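Local coordinates for protein ATP-dependent Clp endopeptidase (Clostridium difficile, PDB 3FES) that probably serves, as the N-terminal domain of the ClpC chaperone, as a helical platform for adaptors and for substrates bound for the ClpP peptidase, at residues 109-114 and 133-138; 115-118 and 122-125. One frame throughout, in Å; residues are numbered along the deposited sequence. Where two conformers were deposited one is given.

Interaction 1 (109-114 and 133-138)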
loop_
_atom_site.group_PDB
_atom_site.type_symbol
_atom_site.label_atom_id
_atom_site.label_comp_id
_atom_site.label_asym_id
_atom_site.label_seq_id
_atom_site.Cartn_x
_atom_site.Cartn_y
_atom_site.Cartn_z
ATOM N N HIS A 109 -8.528 -4.107 0.641
ATOM C CA HIS A 109 -8.975 -3.484 -0.617
ATOM C C HIS A 109 -7.900 -2.624 -1.262
ATOM O O HIS A 109 -7.751 -2.650 -2.477
ATOM C CB HIS A 109 -10.300 -2.726 -0.467
ATOM C CG HIS A 109 -11.382 -3.531 0.190
ATOM N ND1 HIS A 109 -12.071 -4.546 -0.456
ATOM C CD2 HIS A 109 -11.836 -3.519 1.464
ATOM C CE1 HIS A 109 -12.934 -5.091 0.387
ATOM N NE2 HIS A 109 -12.824 -4.472 1.551
ATOM N N ILE A 110 -7.128 -1.916 -0.444
ATOM C CA ILE A 110 -6.012 -1.114 -0.950
ATOM C C ILE A 110 -4.939 -2.033 -1.530
ATOM O O ILE A 110 -4.454 -1.785 -2.605
ATOM C CB ILE A 110 -5.457 -0.178 0.118
ATOM C CG1 ILE A 110 -6.603 0.735 0.610
ATOM C CG2 ILE A 110 -4.244 0.661 -0.450
ATOM C CD1 ILE A 110 -6.178 1.706 1.777
ATOM N N LEU A 111 -4.610 -3.116 -0.838
ATOM C CA LEU A 111 -3.588 -4.026 -1.382
ATOM C C LEU A 111 -4.103 -4.721 -2.664
ATOM O O LEU A 111 -3.358 -4.885 -3.634
ATOM C CB LEU A 111 -3.140 -5.046 -0.288
ATOM C CG LEU A 111 -1.997 -5.992 -0.742
ATOM C CD1 LEU A 111 -0.762 -5.226 -1.226
ATOM C CD2 LEU A 111 -1.635 -6.971 0.444
ATOM N N LEU A 112 -5.379 -5.104 -2.687
ATOM C CA LEU A 112 -5.986 -5.659 -3.918
ATOM C C LEU A 112 -5.791 -4.700 -5.118
ATOM O O LEU A 112 -5.496 -5.091 -6.264
ATOM C CB LEU A 112 -7.481 -5.810 -3.700
ATOM C CG LEU A 112 -8.318 -6.897 -4.349
ATOM C CD1 LEU A 112 -7.559 -8.210 -4.499
ATOM C CD2 LEU A 112 -9.496 -7.071 -3.380
ATOM N N ALA A 113 -6.028 -3.430 -4.825
ATOM C CA ALA A 113 -5.942 -2.374 -5.837
ATOM C C ALA A 113 -4.514 -2.136 -6.314
ATOM O O ALA A 113 -4.296 -1.930 -7.523
ATOM C CB ALA A 113 -6.523 -1.065 -5.212
ATOM N N ILE A 114 -3.547 -2.173 -5.385
ATOM C CA ILE A 114 -2.124 -2.063 -5.756
ATOM C C ILE A 114 -1.815 -3.156 -6.765
ATOM O O ILE A 114 -1.285 -2.896 -7.852
ATOM C CB ILE A 114 -1.184 -2.183 -4.527
ATOM C CG1 ILE A 114 -1.252 -0.880 -3.694
ATOM C CG2 ILE A 114 0.292 -2.344 -4.978
ATOM C CD1 ILE A 114 -0.473 -0.984 -2.360
ATOM N N ASP A 133 2.388 -12.989 -7.345
ATOM C CA ASP A 133 1.219 -13.860 -7.383
ATOM C C ASP A 133 0.982 -14.517 -6.032
ATOM O O ASP A 133 -0.145 -14.882 -5.725
ATOM C CB ASP A 133 1.363 -14.957 -8.456
ATOM C CG ASP A 133 1.119 -14.432 -9.883
ATOM O OD1 ASP A 133 0.505 -13.345 -10.065
ATOM O OD2 ASP A 133 1.519 -15.134 -10.832
ATOM N N ARG A 134 2.050 -14.730 -5.256
ATOM C CA ARG A 134 1.910 -15.317 -3.921
ATOM C C ARG A 134 1.179 -14.355 -2.977
ATOM O O ARG A 134 0.350 -14.765 -2.162
ATOM C CB ARG A 134 3.274 -15.680 -3.366
ATOM C CG ARG A 134 3.954 -16.748 -4.225
ATOM C CD ARG A 134 4.844 -17.631 -3.410
ATOM N NE ARG A 134 4.021 -18.475 -2.564
ATOM C CZ ARG A 134 3.630 -19.698 -2.899
ATOM N NH1 ARG A 134 4.003 -20.235 -4.057
ATOM N NH2 ARG A 134 2.861 -20.386 -2.067
ATOM N N THR A 135 1.484 -13.074 -3.127
ATOM C CA THR A 135 0.815 -12.014 -2.337
ATOM C C THR A 135 -0.662 -11.999 -2.675
ATOM O O THR A 135 -1.496 -11.965 -1.771
ATOM C CB THR A 135 1.485 -10.633 -2.584
ATOM O OG1 THR A 135 2.866 -10.711 -2.209
ATOM C CG2 THR A 135 0.827 -9.540 -1.777
ATOM N N LEU A 136 -0.992 -12.029 -3.965
ATOM C CA LEU A 136 -2.380 -12.129 -4.390
ATOM C C LEU A 136 -3.115 -13.356 -3.815
ATOM O O LEU A 136 -4.242 -13.233 -3.354
ATOM C CB LEU A 136 -2.467 -12.124 -5.901
ATOM C CG LEU A 136 -3.894 -12.149 -6.445
ATOM C CD1 LEU A 136 -4.694 -10.966 -5.959
ATOM C CD2 LEU A 136 -3.804 -12.203 -7.965
ATOM N N ALA A 137 -2.485 -14.521 -3.877
ATOM C CA ALA A 137 -3.079 -15.735 -3.337
ATOM C C ALA A 137 -3.361 -15.592 -1.842
ATOM O O ALA A 137 -4.445 -15.915 -1.392
ATOM C CB ALA A 137 -2.167 -16.939 -3.607
ATOM N N GLN A 138 -2.381 -15.106 -1.092
ATOM C CA GLN A 138 -2.481 -14.994 0.372
ATOM C C GLN A 138 -3.563 -13.974 0.739
ATOM O O GLN A 138 -4.326 -14.159 1.696
ATOM C CB GLN A 138 -1.149 -14.519 0.971
ATOM C CG GLN A 138 -1.160 -14.490 2.506
ATOM C CD GLN A 138 -1.142 -15.874 3.073
ATOM O OE1 GLN A 138 -0.210 -16.630 2.810
ATOM N NE2 GLN A 138 -2.181 -16.237 3.864
#
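Chi1 of L111 is -176°, which swings CG away from the backbone N and extends the side chain toward T135. T135 has chi1 -59°. This puts OG1 beside its own backbone N and sends the methyl CG2 the other way, to the side of the carbonyl carbon. The methyl is therefore the branch that meets L111. L111 CD2 lies 4.2 Å from T135 CG2, and the two side chains cross at about a right angle. The hydroxyl takes no part in this apolar contact. T135 OG1 is hydrogen-bonded to V131 O, one turn back, which satisfies this buried polar group and helps fix the rotation of the side chain.

The second pair is L112 with L136. Their CA atoms are the nearest across the two segments, at 7.4 Å. Neither CB points straight at the other helix, yet the branches bend inward and meet methyl to methyl, L112 CD1 to L136 CD1 at 4.2 Å.

The direct contact is light, about 100 Å² in all, and wholly apolar. Other residues complete it. L111 also rests on L37 and A48, and T135 on V51 and V55, so this pair is buried in the interior of the domain. L112 touches F96 and M143, on the partly exposed side. The pairing joins helix 107-117 to helix 132-142, the last helix of the chain. It is helix-to-helix packing within the mostly helical Clp N-terminal domain, within the second of its two Clp amino-terminal family repeats.

Interaction 2 (115-118 and 122-125)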
loop_
_atom_site.group_PDB
_atom_site.type_symbol
_atom_site.label_atom_id
_atom_site.label_comp_id
_atom_site.label_asym_id
_atom_site.label_seq_id
_atom_site.Cartn_x
_atom_site.Cartn_y
_atom_site.Cartn_z
ATOM N N ILE A 115 -2.162 -4.381 -6.412
ATOM C CA ILE A 115 -1.885 -5.552 -7.299
ATOM C C ILE A 115 -2.580 -5.456 -8.659
ATOM O O ILE A 115 -1.953 -5.671 -9.731
ATOM C CB ILE A 115 -2.226 -6.855 -6.575
ATOM C CG1 ILE A 115 -1.254 -7.031 -5.410
ATOM C CG2 ILE A 115 -2.149 -8.115 -7.547
ATOM C CD1 ILE A 115 -1.659 -8.141 -4.404
ATOM N N GLN A 116 -3.862 -5.121 -8.636
ATOM C CA GLN A 116 -4.629 -4.910 -9.856
ATOM C C GLN A 116 -4.085 -3.839 -10.772
ATOM O O GLN A 116 -4.110 -4.019 -12.002
ATOM C CB GLN A 116 -6.055 -4.535 -9.522
ATOM C CG GLN A 116 -6.928 -5.713 -9.475
ATOM C CD GLN A 116 -7.070 -6.308 -10.825
ATOM O OE1 GLN A 116 -7.423 -5.618 -11.788
ATOM N NE2 GLN A 116 -6.747 -7.583 -10.934
ATOM N N GLU A 117 -3.597 -2.750 -10.179
ATOM C CA GLU A 117 -3.063 -1.625 -10.962
ATOM C C GLU A 117 -1.856 -2.094 -11.798
ATOM O O GLU A 117 -1.670 -1.674 -12.955
ATOM C CB GLU A 117 -2.744 -0.414 -10.061
ATOM C CG GLU A 117 -2.554 0.882 -10.850
ATOM C CD GLU A 117 -1.166 0.973 -11.477
ATOM O OE1 GLU A 117 -0.253 0.256 -10.988
ATOM O OE2 GLU A 117 -0.967 1.756 -12.449
ATOM N N GLY A 118 -1.054 -2.976 -11.213
ATOM C CA GLY A 118 -0.082 -3.757 -11.983
ATOM C C GLY A 118 1.242 -3.095 -12.318
ATOM O O GLY A 118 2.187 -3.765 -12.679
ATOM N N ALA A 122 5.614 -0.155 -6.324
ATOM C CA ALA A 122 5.153 -1.243 -5.429
ATOM C C ALA A 122 5.119 -2.585 -6.178
ATOM O O ALA A 122 5.603 -3.594 -5.678
ATOM C CB ALA A 122 3.781 -0.900 -4.792
ATOM N N ASN A 123 4.579 -2.606 -7.386
ATOM C CA ASN A 123 4.584 -3.877 -8.143
ATOM C C ASN A 123 5.988 -4.301 -8.566
ATOM O O ASN A 123 6.280 -5.507 -8.593
ATOM C CB ASN A 123 3.594 -3.832 -9.309
ATOM C CG ASN A 123 2.131 -3.929 -8.809
ATOM O OD1 ASN A 123 1.324 -3.046 -9.050
ATOM N ND2 ASN A 123 1.829 -4.974 -8.070
ATOM N N LYS A 124 6.850 -3.330 -8.877
ATOM C CA LYS A 124 8.249 -3.640 -9.219
ATOM C C LYS A 124 8.943 -4.337 -8.053
ATOM O O LYS A 124 9.701 -5.279 -8.244
ATOM C CB LYS A 124 9.023 -2.381 -9.651
ATOM C CG LYS A 124 8.743 -1.991 -11.084
ATOM C CD LYS A 124 9.481 -0.735 -11.509
ATOM C CE LYS A 124 9.034 -0.332 -12.895
ATOM N NZ LYS A 124 9.777 0.841 -13.409
ATOM N N ILE A 125 8.655 -3.877 -6.841
ATOM C CA ILE A 125 9.229 -4.476 -5.648
ATOM C C ILE A 125 8.642 -5.877 -5.417
ATOM O O ILE A 125 9.380 -6.798 -5.109
ATOM C CB ILE A 125 9.002 -3.587 -4.392
ATOM C CG1 ILE A 125 9.818 -2.279 -4.511
ATOM C CG2 ILE A 125 9.327 -4.397 -3.093
ATOM C CD1 ILE A 125 9.488 -1.220 -3.440
#
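N123 carries nearly all of the close packing. Its side chain reaches across to the end of helix 107-117 and lies against the backbone of G118. N123 CB is 3.7 Å from G118 O, and N123 CG is 3.7 Å from G118 C. Chi1 of -73° sets CG beside the backbone N of N123 and directs the amide into the bend. The far part of the amide reaches the backbone of I115. The CB of I115 points away from the 122-125 segment; its side chain touches N132, T135 and L136. N123 also touches N132.

G118 has positive phi, 82°, a value that suits glycine, and it is the first residue to leave the helix. The chain turns sharply here and enters helix 120-129, making a tight turn between two consecutive helices of the Clp N-terminal domain.

The E117 side is looser. Its carboxylate lies beside the N123 amide, with the two planes nearly coplanar, 18° apart. Its polar partners lie elsewhere: OE1 accepts a hydrogen bond from E119 N in the turn, and OE2 forms a salt bridge with R85 NE. G118 itself is exposed, on the solvent side of the turn.

Both first segments lie on helix 107-117, the second running one residue past its end. From the N terminus, the chain passes through 109-114 and then 115-118. It turns at 118-119 and meets itself again at 122-125, so interaction 2 closes a short loop. The rest of helix 120-129 follows, then helix 132-142, whose segment 133-138 returns to 109-114. Interaction 1 thus closes a longer loop that encloses interaction 2; the two do not cross. Their centres are about 9 Å apart. They also touch directly: I114 CG2 is 3.8 Å from A122 CB, and I115 CD1 is 3.9 Å from T135 CG2. Together they tie helices 120-129 and 132-142 to helix 107-117.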